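CTD kinase subunit gamma (Schizosaccharomyces pombe, PDB 5CE7) probably serves as the gamma subunit of the CTD kinase complex, which hyperphosphorylates the RNA polymerase II C-terminal repeat domain, and takes part in activating its kinase subunit. Local coordinates at residues Ile60-Asp65 / Ala106-Lys111; Ser115-Glu118 / Asp123-Gln126; Arg7-Gln12 / Ala28-Lys33; Asp40-Ile45 / Asn82-Asp87. All coordinates share one frame; numbering follows the deposited sequence.

Contact 1 (Ile60-Asp65 / Ala106-Lys111); sequences IMYFVD and APEVRK
Asp65 OD1, close by the place where Met61 and Tyr62 meet Val109 and Glu108, is gripped by two groups. Ser115 OG gives it a hydrogen bond and Lys119 NZ a salt bridge. This joins helix 54-73 to the C-terminal end of helix 100-118 in the right-handed superhelix of helices that forms the noncanonical CTD-interacting domain. The two helices run nearly parallel here. Their local axes are 12° apart in direction and 10.2 Å apart at closest approach. The packing between them is carried by two side-chain pairs. In the first, the selenomethionine Met61 reaches across with its terminal methyl. Its CG is anti to the backbone N (chi1 -170°), and bends further along the chain bring CE to 3.7 Å from Val109 CG1. Val109 CG2 lies a little farther off, so CE rests against both branches of the valine. The second pair is Tyr62 and Glu108, which lie side by side and point the same way. The glutamate chain is bent, and its carboxylate plane is turned 71° from the ring. The phenol thus meets the aliphatic part of the glutamate. Lys111 adds its own chain, with CE 4.3 Å from Tyr62 CE1, while its NZ pairs with the sulfonate of a bound buffer molecule, probably from crystallisation. The modelled approach of Tyr62 OH to Glu108 CG is unusually short and doubtful; Tyr62 OH lies 3.4 Å from Glu108 CB.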
loop_
_atom_site.group_PDB
_atom_site.type_symbol
_atom_site.label_atom_id
_atom_site.label_comp_id
_atom_site.label_asym_id
_atom_site.label_seq_id
_atom_site.Cartn_x
_atom_site.Cartn_y
_atom_site.Cartn_z
ATOM N N ILE A 60 4.142 4.630 -1.871
ATOM C CA ILE A 60 2.847 3.973 -2.032
ATOM C C ILE A 60 2.604 2.912 -0.958
ATOM O O ILE A 60 1.488 2.749 -0.485
ATOM C CB ILE A 60 2.676 3.370 -3.445
ATOM C CG1 ILE A 60 2.534 4.503 -4.471
ATOM C CG2 ILE A 60 1.447 2.462 -3.474
ATOM C CD1 ILE A 60 2.706 4.073 -5.919
HETATM N N MSE A 61 3.655 2.199 -0.566
HETATM C CA MSE A 61 3.583 1.275 0.573
HETATM C C MSE A 61 3.192 2.013 1.866
HETATM O O MSE A 61 2.358 1.538 2.637
HETATM C CB MSE A 61 4.932 0.574 0.746
HETATM C CG MSE A 61 4.981 -0.616 1.746
HETATM SE SE MSE A 61 3.797 -2.103 1.190
HETATM C CE MSE A 61 5.104 -3.549 1.239
ATOM N N TYR A 62 3.794 3.171 2.108
ATOM C CA TYR A 62 3.405 3.970 3.275
ATOM C C TYR A 62 1.939 4.374 3.148
ATOM O O TYR A 62 1.175 4.271 4.110
ATOM C CB TYR A 62 4.238 5.240 3.388
ATOM C CG TYR A 62 5.711 5.046 3.592
ATOM C CD1 TYR A 62 6.216 3.937 4.264
ATOM C CD2 TYR A 62 6.610 5.999 3.123
ATOM C CE1 TYR A 62 7.595 3.790 4.461
ATOM C CE2 TYR A 62 7.970 5.858 3.309
ATOM C CZ TYR A 62 8.455 4.757 3.976
ATOM O OH TYR A 62 9.817 4.647 4.136
ATOM N N PHE A 63 1.558 4.866 1.971
ATOM C CA PHE A 63 0.161 5.253 1.720
ATOM C C PHE A 63 -0.829 4.115 2.010
ATOM O O PHE A 63 -1.921 4.334 2.560
ATOM C CB PHE A 63 -0.039 5.713 0.267
ATOM C CG PHE A 63 -1.492 5.781 -0.133
ATOM C CD1 PHE A 63 -2.328 6.738 0.429
ATOM C CD2 PHE A 63 -2.026 4.873 -1.030
ATOM C CE1 PHE A 63 -3.670 6.792 0.092
ATOM C CE2 PHE A 63 -3.371 4.923 -1.382
ATOM C CZ PHE A 63 -4.191 5.890 -0.815
ATOM N N VAL A 64 -0.458 2.904 1.603
ATOM C CA VAL A 64 -1.274 1.715 1.852
ATOM C C VAL A 64 -1.464 1.507 3.354
ATOM O O VAL A 64 -2.526 1.107 3.811
ATOM C CB VAL A 64 -0.619 0.458 1.217
ATOM C CG1 VAL A 64 -1.086 -0.815 1.905
ATOM C CG2 VAL A 64 -0.883 0.424 -0.285
ATOM N N ASP A 65 -0.418 1.772 4.121
ATOM C CA ASP A 65 -0.495 1.669 5.578
ATOM C C ASP A 65 -1.470 2.729 6.113
ATOM O O ASP A 65 -2.364 2.429 6.896
ATOM C CB ASP A 65 0.906 1.855 6.166
ATOM C CG ASP A 65 1.007 1.453 7.633
ATOM O OD1 ASP A 65 0.054 0.900 8.207
ATOM O OD2 ASP A 65 2.084 1.672 8.207
ATOM N N ALA A 106 14.298 -2.795 2.760
ATOM C CA ALA A 106 13.855 -3.792 3.741
ATOM C C ALA A 106 13.325 -3.212 5.077
ATOM O O ALA A 106 12.282 -3.636 5.569
ATOM C CB ALA A 106 14.948 -4.832 3.989
ATOM N N PRO A 107 14.045 -2.254 5.681
ATOM C CA PRO A 107 13.538 -1.740 6.963
ATOM C C PRO A 107 12.207 -0.995 6.816
ATOM O O PRO A 107 11.384 -1.002 7.729
ATOM C CB PRO A 107 14.640 -0.768 7.413
ATOM C CG PRO A 107 15.886 -1.253 6.678
ATOM C CD PRO A 107 15.370 -1.706 5.343
ATOM N N GLU A 108 12.006 -0.345 5.673
ATOM C CA GLU A 108 10.816 0.452 5.472
ATOM C C GLU A 108 9.618 -0.449 5.209
ATOM O O GLU A 108 8.512 -0.137 5.628
ATOM C CB GLU A 108 11.023 1.475 4.338
ATOM C CG GLU A 108 12.028 2.617 4.659
ATOM C CD GLU A 108 13.493 2.154 4.814
ATOM O OE1 GLU A 108 14.217 2.772 5.628
ATOM O OE2 GLU A 108 13.934 1.204 4.110
ATOM N N VAL A 109 9.844 -1.581 4.540
ATOM C CA VAL A 109 8.764 -2.521 4.293
ATOM C C VAL A 109 8.470 -3.279 5.591
ATOM O O VAL A 109 7.317 -3.576 5.905
ATOM C CB VAL A 109 9.085 -3.491 3.123
ATOM C CG1 VAL A 109 8.085 -4.640 3.078
ATOM C CG2 VAL A 109 9.093 -2.730 1.784
ATOM N N ARG A 110 9.515 -3.568 6.362
ATOM C CA ARG A 110 9.313 -4.181 7.670
ATOM C C ARG A 110 8.455 -3.314 8.582
ATOM O O ARG A 110 7.633 -3.832 9.341
ATOM C CB ARG A 110 10.651 -4.521 8.350
ATOM C CG ARG A 110 11.407 -5.641 7.648
ATOM C CD ARG A 110 12.544 -6.190 8.504
ATOM N NE ARG A 110 13.204 -7.316 7.846
ATOM C CZ ARG A 110 14.447 -7.306 7.379
ATOM N NH1 ARG A 110 15.209 -6.220 7.504
ATOM N NH2 ARG A 110 14.931 -8.399 6.795
ATOM N N LYS A 111 8.640 -2.000 8.522
ATOM C CA LYS A 111 7.852 -1.109 9.376
ATOM C C LYS A 111 6.373 -1.209 9.014
ATOM O O LYS A 111 5.507 -1.309 9.890
ATOM C CB LYS A 111 8.343 0.338 9.260
ATOM C CG LYS A 111 7.561 1.347 10.100
ATOM C CD LYS A 111 7.147 2.546 9.258
ATOM C CE LYS A 111 8.353 3.266 8.647
ATOM N NZ LYS A 111 8.980 4.240 9.591
#

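Contact 2 (Ser115-Glu118 / Asp123-Gln126); sequences SLHE and DDNQ
His117 and Asp124 make the polar link across this turn. His117 NE2 donates to Asp124 OD1 at 2.8 Å, and the N-H points almost straight at the oxygen (168°). The oxygen lies in the plane of the imidazole, at its edge, and is met nearly end-on to its C-O bond. The carboxylate itself is turned 55° from the ring. A chi1 of -174° in His117 swings the ring away from its own amide nitrogen and across to the start of the next helix.

Van der Waals contact is slight. His117 CD2 comes within 3.8 Å of the backbone Asp123 O. The imidazole also stacks with the ring of Tyr127 and touches Ile122, so the histidine is held by more than its one hydrogen bond. With an alanine in place of His117, Asp124 OD1 would probably lose its imidazole donor and Tyr127 its stacking partner.

Two capping bonds shape Asp123-Gln126. Gln126 N donates to Asp123 OD1 at 2.9 Å. In return Asp123 N donates to Gln126 OE1, also at 2.9 Å. Each residue thus offers its backbone N-H to the side chain of the other. The amide of Gln126 has a further partner, since NE2 bonds to Ser85 OG.

The reciprocal pair is a capping box, with Asp123 as N-cap of helix 124-139. It opens the second arm of an antiparallel helical hairpin whose first arm is helix 100-118, and the His-carboxylate bond ties the two arms at the turn.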
loop_
_atom_site.group_PDB
_atom_site.type_symbol
_atom_site.label_atom_id
_atom_site.label_comp_id
_atom_site.label_asym_id
_atom_site.label_seq_id
_atom_site.Cartn_x
_atom_site.Cartn_y
_atom_site.Cartn_z
ATOM N N SER A 115 3.146 -2.778 11.215
ATOM C CA SER A 115 1.960 -1.953 11.392
ATOM C C SER A 115 0.686 -2.689 10.944
ATOM O O SER A 115 -0.299 -2.748 11.677
ATOM C CB SER A 115 2.123 -0.655 10.610
ATOM O OG SER A 115 0.966 0.146 10.725
ATOM N N LEU A 116 0.709 -3.238 9.734
ATOM C CA LEU A 116 -0.424 -3.995 9.223
ATOM C C LEU A 116 -0.736 -5.223 10.100
ATOM O O LEU A 116 -1.898 -5.546 10.344
ATOM C CB LEU A 116 -0.182 -4.414 7.768
ATOM C CG LEU A 116 -0.103 -3.243 6.768
ATOM C CD1 LEU A 116 0.197 -3.735 5.355
ATOM C CD2 LEU A 116 -1.392 -2.441 6.783
ATOM N N HIS A 117 0.306 -5.899 10.566
ATOM C CA HIS A 117 0.146 -7.044 11.457
ATOM C C HIS A 117 -0.475 -6.672 12.813
ATOM O O HIS A 117 -1.385 -7.352 13.293
ATOM C CB HIS A 117 1.491 -7.752 11.675
ATOM C CG HIS A 117 1.378 -9.012 12.473
ATOM N ND1 HIS A 117 2.117 -9.242 13.612
ATOM C CD2 HIS A 117 0.591 -10.102 12.309
ATOM C CE1 HIS A 117 1.803 -10.426 14.107
ATOM N NE2 HIS A 117 0.878 -10.969 13.334
ATOM N N GLU A 118 0.019 -5.602 13.427
ATOM C CA GLU A 118 -0.506 -5.136 14.713
ATOM C C GLU A 118 -1.970 -4.718 14.600
ATOM O O GLU A 118 -2.756 -4.861 15.544
ATOM C CB GLU A 118 0.315 -3.955 15.222
ATOM C CG GLU A 118 1.726 -4.325 15.626
ATOM C CD GLU A 118 2.576 -3.112 15.935
ATOM O OE1 GLU A 118 2.233 -2.004 15.462
ATOM O OE2 GLU A 118 3.587 -3.264 16.650
ATOM N N ASP A 123 -2.765 -11.598 8.923
ATOM C CA ASP A 123 -2.628 -12.562 10.016
ATOM C C ASP A 123 -1.182 -13.051 10.199
ATOM O O ASP A 123 -0.250 -12.567 9.538
ATOM C CB ASP A 123 -3.599 -13.748 9.850
ATOM C CG ASP A 123 -3.329 -14.572 8.590
ATOM O OD1 ASP A 123 -2.161 -14.686 8.172
ATOM O OD2 ASP A 123 -4.297 -15.114 8.014
ATOM N N ASP A 124 -1.003 -14.011 11.100
ATOM C CA ASP A 124 0.327 -14.485 11.455
ATOM C C ASP A 124 1.037 -15.137 10.277
ATOM O O ASP A 124 2.226 -14.897 10.057
ATOM C CB ASP A 124 0.259 -15.460 12.638
ATOM C CG ASP A 124 -0.051 -14.767 13.959
ATOM O OD1 ASP A 124 -0.043 -13.514 14.002
ATOM O OD2 ASP A 124 -0.282 -15.480 14.962
ATOM N N ASN A 125 0.311 -15.958 9.524
ATOM C CA ASN A 125 0.888 -16.645 8.372
ATOM C C ASN A 125 1.341 -15.686 7.265
ATOM O O ASN A 125 2.457 -15.814 6.757
ATOM C CB ASN A 125 -0.089 -17.668 7.791
ATOM C CG ASN A 125 0.581 -18.601 6.806
ATOM O OD1 ASN A 125 1.624 -19.184 7.104
ATOM N ND2 ASN A 125 0.001 -18.727 5.615
ATOM N N GLN A 126 0.463 -14.749 6.892
ATOM C CA GLN A 126 0.801 -13.693 5.936
ATOM C C GLN A 126 2.031 -12.880 6.362
ATOM O O GLN A 126 2.946 -12.659 5.567
ATOM C CB GLN A 126 -0.386 -12.746 5.743
ATOM C CG GLN A 126 -1.622 -13.406 5.137
ATOM C CD GLN A 126 -2.801 -12.453 5.070
ATOM O OE1 GLN A 126 -3.390 -12.109 6.090
ATOM N NE2 GLN A 126 -3.142 -12.012 3.862
#

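Contact 3 (Arg7-Gln12 / Ala28-Lys33); sequences RMTFLQ and AQFAIK
Phe10 and Phe30 meet at the centre of this contact, their side chains slanting past each other. Phe10 CD1 lies 3.8 Å from Phe30 CD2. Phe10 CB is equally close to Phe30 CE2, so the Phe30 ring touches both the ring and the methylene of its partner. Thr9 CG2 lies 3.7 Å from Phe30 CE1, and Thr9 CB also touches Phe30 CZ, at the far end of the ring. Ala31 adds a single methyl, CB, 3.9 Å from Phe10 CE1.

Several features put these groups in place. Phe30 takes the anti setting about its first torsion (chi1 -175°), which sends the ring across to helix 3-14. Thr9 meets it with its methyl, and its hydroxyl bonds instead to the backbone of Glu5, one turn earlier. Farther out, Phe10 packs on Phe63 of helix 54-73 and on Leu41 and Cys44 of helix 38-51. Phe30 also meets His34 and Met1.

The backbones come closest at Phe10 and Phe30, whose CA atoms are 7.2 Å apart. The short axes run at 160°, an antiparallel pair of consecutive helices, 3-14 and 25-33, at the N-terminal end of the CTD-interacting domain's right-handed superhelix of helices.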
loop_
_atom_site.group_PDB
_atom_site.type_symbol
_atom_site.label_atom_id
_atom_site.label_comp_id
_atom_site.label_asym_id
_atom_site.label_seq_id
_atom_site.Cartn_x
_atom_site.Cartn_y
_atom_site.Cartn_z
ATOM N N ARG A 7 -10.842 8.033 -11.003
ATOM C CA ARG A 7 -9.493 7.592 -11.330
ATOM C C ARG A 7 -8.575 8.785 -11.610
ATOM O O ARG A 7 -7.456 8.835 -11.113
ATOM C CB ARG A 7 -9.502 6.643 -12.548
ATOM C CG ARG A 7 -10.177 5.290 -12.295
ATOM C CD ARG A 7 -9.935 4.289 -13.430
ATOM N NE ARG A 7 -10.481 4.734 -14.710
ATOM C CZ ARG A 7 -11.727 4.506 -15.118
ATOM N NH1 ARG A 7 -12.558 3.802 -14.364
ATOM N NH2 ARG A 7 -12.135 4.962 -16.296
HETATM N N MSE A 8 -9.047 9.735 -12.414
HETATM C CA MSE A 8 -8.242 10.905 -12.786
HETATM C C MSE A 8 -7.802 11.718 -11.561
HETATM O O MSE A 8 -6.614 12.037 -11.391
HETATM C CB MSE A 8 -9.018 11.820 -13.746
HETATM C CG MSE A 8 -8.177 13.002 -14.236
HETATM SE SE MSE A 8 -6.588 12.404 -15.221
HETATM C CE MSE A 8 -7.529 11.747 -16.782
ATOM N N THR A 9 -8.770 12.061 -10.724
ATOM C CA THR A 9 -8.504 12.791 -9.492
ATOM C C THR A 9 -7.604 12.004 -8.540
ATOM O O THR A 9 -6.643 12.550 -7.978
ATOM C CB THR A 9 -9.816 13.175 -8.787
ATOM O OG1 THR A 9 -10.621 13.948 -9.685
ATOM C CG2 THR A 9 -9.533 14.013 -7.532
ATOM N N PHE A 10 -7.906 10.721 -8.354
ATOM C CA PHE A 10 -7.109 9.892 -7.448
ATOM C C PHE A 10 -5.653 9.791 -7.907
ATOM O O PHE A 10 -4.732 9.898 -7.095
ATOM C CB PHE A 10 -7.746 8.506 -7.268
ATOM C CG PHE A 10 -7.103 7.661 -6.197
ATOM C CD1 PHE A 10 -7.064 8.096 -4.870
ATOM C CD2 PHE A 10 -6.568 6.412 -6.505
ATOM C CE1 PHE A 10 -6.489 7.307 -3.877
ATOM C CE2 PHE A 10 -5.990 5.622 -5.512
ATOM C CZ PHE A 10 -5.953 6.065 -4.204
ATOM N N LEU A 11 -5.440 9.605 -9.204
ATOM C CA LEU A 11 -4.083 9.555 -9.746
ATOM C C LEU A 11 -3.307 10.857 -9.464
ATOM O O LEU A 11 -2.125 10.818 -9.119
ATOM C CB LEU A 11 -4.092 9.219 -11.255
ATOM C CG LEU A 11 -4.322 7.746 -11.647
ATOM C CD1 LEU A 11 -4.509 7.595 -13.161
ATOM C CD2 LEU A 11 -3.154 6.854 -11.141
ATOM N N GLN A 12 -3.973 12.002 -9.611
ATOM C CA GLN A 12 -3.363 13.295 -9.284
ATOM C C GLN A 12 -3.006 13.382 -7.800
ATOM O O GLN A 12 -1.914 13.813 -7.435
ATOM C CB GLN A 12 -4.284 14.448 -9.691
ATOM C CG GLN A 12 -4.473 14.579 -11.203
ATOM C CD GLN A 12 -5.427 15.701 -11.568
ATOM O OE1 GLN A 12 -5.110 16.877 -11.409
ATOM N NE2 GLN A 12 -6.604 15.337 -12.050
ATOM N N ALA A 28 -6.007 9.170 0.923
ATOM C CA ALA A 28 -6.712 8.152 1.697
ATOM C C ALA A 28 -8.164 8.534 1.961
ATOM O O ALA A 28 -9.059 7.687 1.873
ATOM C CB ALA A 28 -5.983 7.878 3.018
ATOM N N GLN A 29 -8.399 9.801 2.293
ATOM C CA GLN A 29 -9.762 10.296 2.517
ATOM C C GLN A 29 -10.615 10.221 1.248
ATOM O O GLN A 29 -11.803 9.865 1.303
ATOM C CB GLN A 29 -9.753 11.732 3.061
ATOM C CG GLN A 29 -9.289 11.830 4.512
ATOM C CD GLN A 29 -9.085 13.260 4.982
ATOM O OE1 GLN A 29 -8.725 14.140 4.199
ATOM N NE2 GLN A 29 -9.309 13.494 6.272
ATOM N N PHE A 30 -10.011 10.573 0.116
ATOM C CA PHE A 30 -10.676 10.463 -1.185
ATOM C C PHE A 30 -11.066 9.020 -1.500
ATOM O O PHE A 30 -12.192 8.754 -1.914
ATOM C CB PHE A 30 -9.774 10.995 -2.305
ATOM C CG PHE A 30 -10.437 11.019 -3.658
ATOM C CD1 PHE A 30 -11.157 12.130 -4.072
ATOM C CD2 PHE A 30 -10.336 9.931 -4.516
ATOM C CE1 PHE A 30 -11.772 12.155 -5.326
ATOM C CE2 PHE A 30 -10.950 9.945 -5.761
ATOM C CZ PHE A 30 -11.664 11.060 -6.164
ATOM N N ALA A 31 -10.123 8.097 -1.332
ATOM C CA ALA A 31 -10.367 6.690 -1.621
ATOM C C ALA A 31 -11.537 6.156 -0.813
ATOM O O ALA A 31 -12.306 5.319 -1.300
ATOM C CB ALA A 31 -9.108 5.850 -1.352
ATOM N N ILE A 32 -11.664 6.648 0.417
ATOM C CA ILE A 32 -12.691 6.181 1.349
ATOM C C ILE A 32 -14.021 6.852 1.055
ATOM O O ILE A 32 -15.075 6.214 1.090
ATOM C CB ILE A 32 -12.275 6.434 2.825
ATOM C CG1 ILE A 32 -11.163 5.458 3.225
ATOM C CG2 ILE A 32 -13.475 6.301 3.755
ATOM C CD1 ILE A 32 -10.378 5.868 4.443
ATOM N N LYS A 33 -13.965 8.140 0.747
ATOM C CA LYS A 33 -15.163 8.887 0.367
ATOM C C LYS A 33 -15.825 8.262 -0.856
ATOM O O LYS A 33 -17.046 8.329 -1.022
ATOM C CB LYS A 33 -14.794 10.338 0.092
ATOM C CG LYS A 33 -15.893 11.190 -0.541
ATOM C CD LYS A 33 -17.054 11.450 0.412
ATOM C CE LYS A 33 -18.129 12.310 -0.265
ATOM N NZ LYS A 33 -19.372 12.459 0.552
#

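Contact 4 (Asp40-Ile45 / Asn82-Asp87); sequences DLYSCI and NMISRD
Tyr42 and Met83 mark the nearest backbone approach, CA to CA 8.1 Å, of helices 38-51 and 80-86, whose short axes cross at -38°. Tyr42 carries the contact. With chi1 at -174°, its ring leaves the helix anti to the amide nitrogen and projects to the far helix. The selenomethionine Met83 covers one face. Its CB sits over the ring centre, 3.8 Å from the centroid, in a CH-pi contact. Met83 SE lies obliquely to the ring, a Met-aromatic contact, and CE touches Tyr42 CD2 at 3.5 Å. Ile84 CG1 packs on Tyr42 CE1 at 3.9 Å. This is interior packing in the all-helical CTD-interacting domain, where Ile45 and Ile84 both rest on helix 54-73 as well. The phenol ends in a polar site. Tyr42 OH donates to Asp87 OD2 at 2.6 Å, on the anti side and 24° out of the carboxylate plane. It is also hydrogen-bonded to Trp46 NE1. Arg86 forms a side-on salt bridge with the same carboxylate: NE donates to Asp87 OD1 at 2.6 Å and NH2 to Asp87 OD2 at 3.0 Å. OD2 thus takes two bonds, both from one face of its plane. A phenylalanine here would probably leave Trp46 NE1 without its hydroxyl partner and Asp87 OD2 with Arg86 alone. The edge of the guanidinium faces Tyr42 CE2, with Arg86 NH2 3.7 Å away and the two planes steeply inclined.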
loop_
_atom_site.group_PDB
_atom_site.type_symbol
_atom_site.label_atom_id
_atom_site.label_comp_id
_atom_site.label_asym_id
_atom_site.label_seq_id
_atom_site.Cartn_x
_atom_site.Cartn_y
_atom_site.Cartn_z
ATOM N N ASP A 40 -11.645 0.407 -9.050
ATOM C CA ASP A 40 -10.959 1.324 -9.961
ATOM C C ASP A 40 -9.750 1.932 -9.254
ATOM O O ASP A 40 -8.651 1.996 -9.807
ATOM C CB ASP A 40 -11.883 2.473 -10.377
ATOM C CG ASP A 40 -13.055 2.014 -11.223
ATOM O OD1 ASP A 40 -14.061 1.548 -10.640
ATOM O OD2 ASP A 40 -12.979 2.147 -12.467
ATOM N N LEU A 41 -9.997 2.418 -8.043
ATOM C CA LEU A 41 -8.989 3.127 -7.270
ATOM C C LEU A 41 -7.861 2.199 -6.839
ATOM O O LEU A 41 -6.700 2.595 -6.882
ATOM C CB LEU A 41 -9.625 3.827 -6.070
ATOM C CG LEU A 41 -10.052 5.290 -6.285
ATOM C CD1 LEU A 41 -10.364 5.647 -7.735
ATOM C CD2 LEU A 41 -11.137 5.762 -5.325
ATOM N N TYR A 42 -8.198 0.976 -6.427
ATOM C CA TYR A 42 -7.176 -0.003 -6.077
ATOM C C TYR A 42 -6.279 -0.308 -7.290
ATOM O O TYR A 42 -5.070 -0.529 -7.152
ATOM C CB TYR A 42 -7.812 -1.283 -5.513
ATOM C CG TYR A 42 -6.801 -2.276 -4.999
ATOM C CD1 TYR A 42 -6.037 -1.995 -3.866
ATOM C CD2 TYR A 42 -6.582 -3.485 -5.657
ATOM C CE1 TYR A 42 -5.090 -2.896 -3.400
ATOM C CE2 TYR A 42 -5.641 -4.390 -5.192
ATOM C CZ TYR A 42 -4.906 -4.085 -4.066
ATOM O OH TYR A 42 -3.971 -4.974 -3.614
ATOM N N SER A 43 -6.863 -0.301 -8.487
ATOM C CA SER A 43 -6.084 -0.514 -9.693
ATOM C C SER A 43 -5.193 0.682 -9.993
ATOM O O SER A 43 -4.132 0.535 -10.600
ATOM C CB SER A 43 -6.985 -0.828 -10.901
ATOM O OG SER A 43 -7.514 -2.130 -10.793
ATOM N N CYS A 44 -5.623 1.868 -9.578
ATOM C CA CYS A 44 -4.783 3.061 -9.717
ATOM C C CYS A 44 -3.509 2.904 -8.879
ATOM O O CYS A 44 -2.423 3.312 -9.300
ATOM C CB CYS A 44 -5.535 4.311 -9.251
ATOM S SG CYS A 44 -6.922 4.860 -10.292
ATOM N N ILE A 45 -3.660 2.331 -7.687
ATOM C CA ILE A 45 -2.523 2.082 -6.791
ATOM C C ILE A 45 -1.509 1.155 -7.453
ATOM O O ILE A 45 -0.315 1.463 -7.500
ATOM C CB ILE A 45 -2.969 1.490 -5.422
ATOM C CG1 ILE A 45 -3.895 2.476 -4.689
ATOM C CG2 ILE A 45 -1.729 1.149 -4.566
ATOM C CD1 ILE A 45 -4.565 1.907 -3.429
ATOM N N ASN A 82 -9.412 -5.896 2.607
ATOM C CA ASN A 82 -9.358 -7.259 2.075
ATOM C C ASN A 82 -8.449 -7.376 0.860
ATOM O O ASN A 82 -7.781 -8.389 0.672
ATOM C CB ASN A 82 -10.761 -7.778 1.718
ATOM C CG ASN A 82 -11.592 -8.113 2.953
ATOM O OD1 ASN A 82 -11.081 -8.132 4.075
ATOM N ND2 ASN A 82 -12.875 -8.393 2.746
HETATM N N MSE A 83 -8.442 -6.349 0.016
HETATM C CA MSE A 83 -7.609 -6.379 -1.180
HETATM C C MSE A 83 -6.125 -6.299 -0.833
HETATM O O MSE A 83 -5.298 -7.014 -1.386
HETATM C CB MSE A 83 -7.973 -5.237 -2.125
HETATM C CG MSE A 83 -9.427 -5.229 -2.547
HETATM SE SE MSE A 83 -9.798 -3.628 -3.631
HETATM C CE MSE A 83 -9.897 -4.482 -5.373
ATOM N N ILE A 84 -5.790 -5.415 0.091
ATOM C CA ILE A 84 -4.402 -5.251 0.510
ATOM C C ILE A 84 -3.894 -6.490 1.245
ATOM O O ILE A 84 -2.753 -6.920 1.046
ATOM C CB ILE A 84 -4.256 -3.975 1.368
ATOM C CG1 ILE A 84 -4.319 -2.742 0.455
ATOM C CG2 ILE A 84 -2.970 -4.010 2.178
ATOM C CD1 ILE A 84 -4.864 -1.458 1.125
ATOM N N SER A 85 -4.753 -7.071 2.081
ATOM C CA SER A 85 -4.423 -8.299 2.791
ATOM C C SER A 85 -4.141 -9.455 1.828
ATOM O O SER A 85 -3.141 -10.163 1.966
ATOM C CB SER A 85 -5.568 -8.685 3.730
ATOM O OG SER A 85 -5.141 -9.676 4.643
ATOM N N ARG A 86 -5.033 -9.642 0.862
ATOM C CA ARG A 86 -4.880 -10.687 -0.154
ATOM C C ARG A 86 -3.583 -10.490 -0.928
ATOM O O ARG A 86 -2.897 -11.452 -1.267
ATOM C CB ARG A 86 -6.061 -10.659 -1.136
ATOM C CG ARG A 86 -5.883 -11.526 -2.378
ATOM C CD ARG A 86 -6.879 -11.139 -3.496
ATOM N NE ARG A 86 -6.556 -9.843 -4.091
ATOM C CZ ARG A 86 -7.454 -8.961 -4.531
ATOM N NH1 ARG A 86 -8.751 -9.223 -4.452
ATOM N NH2 ARG A 86 -7.051 -7.811 -5.050
ATOM N N ASP A 87 -3.243 -9.237 -1.198
ATOM C CA ASP A 87 -2.120 -8.945 -2.086
ATOM C C ASP A 87 -0.826 -8.585 -1.374
ATOM O O ASP A 87 0.099 -8.084 -2.012
ATOM C CB ASP A 87 -2.483 -7.821 -3.069
ATOM C CG ASP A 87 -3.605 -8.215 -4.023
ATOM O OD1 ASP A 87 -3.958 -9.408 -4.079
ATOM O OD2 ASP A 87 -4.128 -7.332 -4.722
#

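In the fold
Contact 4 is the buried one, contacts 1 and 3 are partly buried, and contact 2 lies at the surface. Helix 54-73, which supplies one side of contact 1, also touches both contact 3 and contact 4, so it joins the interior. Contacts 1 and 2 share helix 100-118. Contacts 3 and 4 meet through the Arg7-Asp40 salt bridge. Contacts 2 and 3 do not touch, with centres about 26 Å apart. Chemistry varies with place. Contacts 1 and 3 are mainly apolar between their segments, contact 4 sets a charged pair beside a buried phenol, and contact 2 relies on hydrogen bonds and capping.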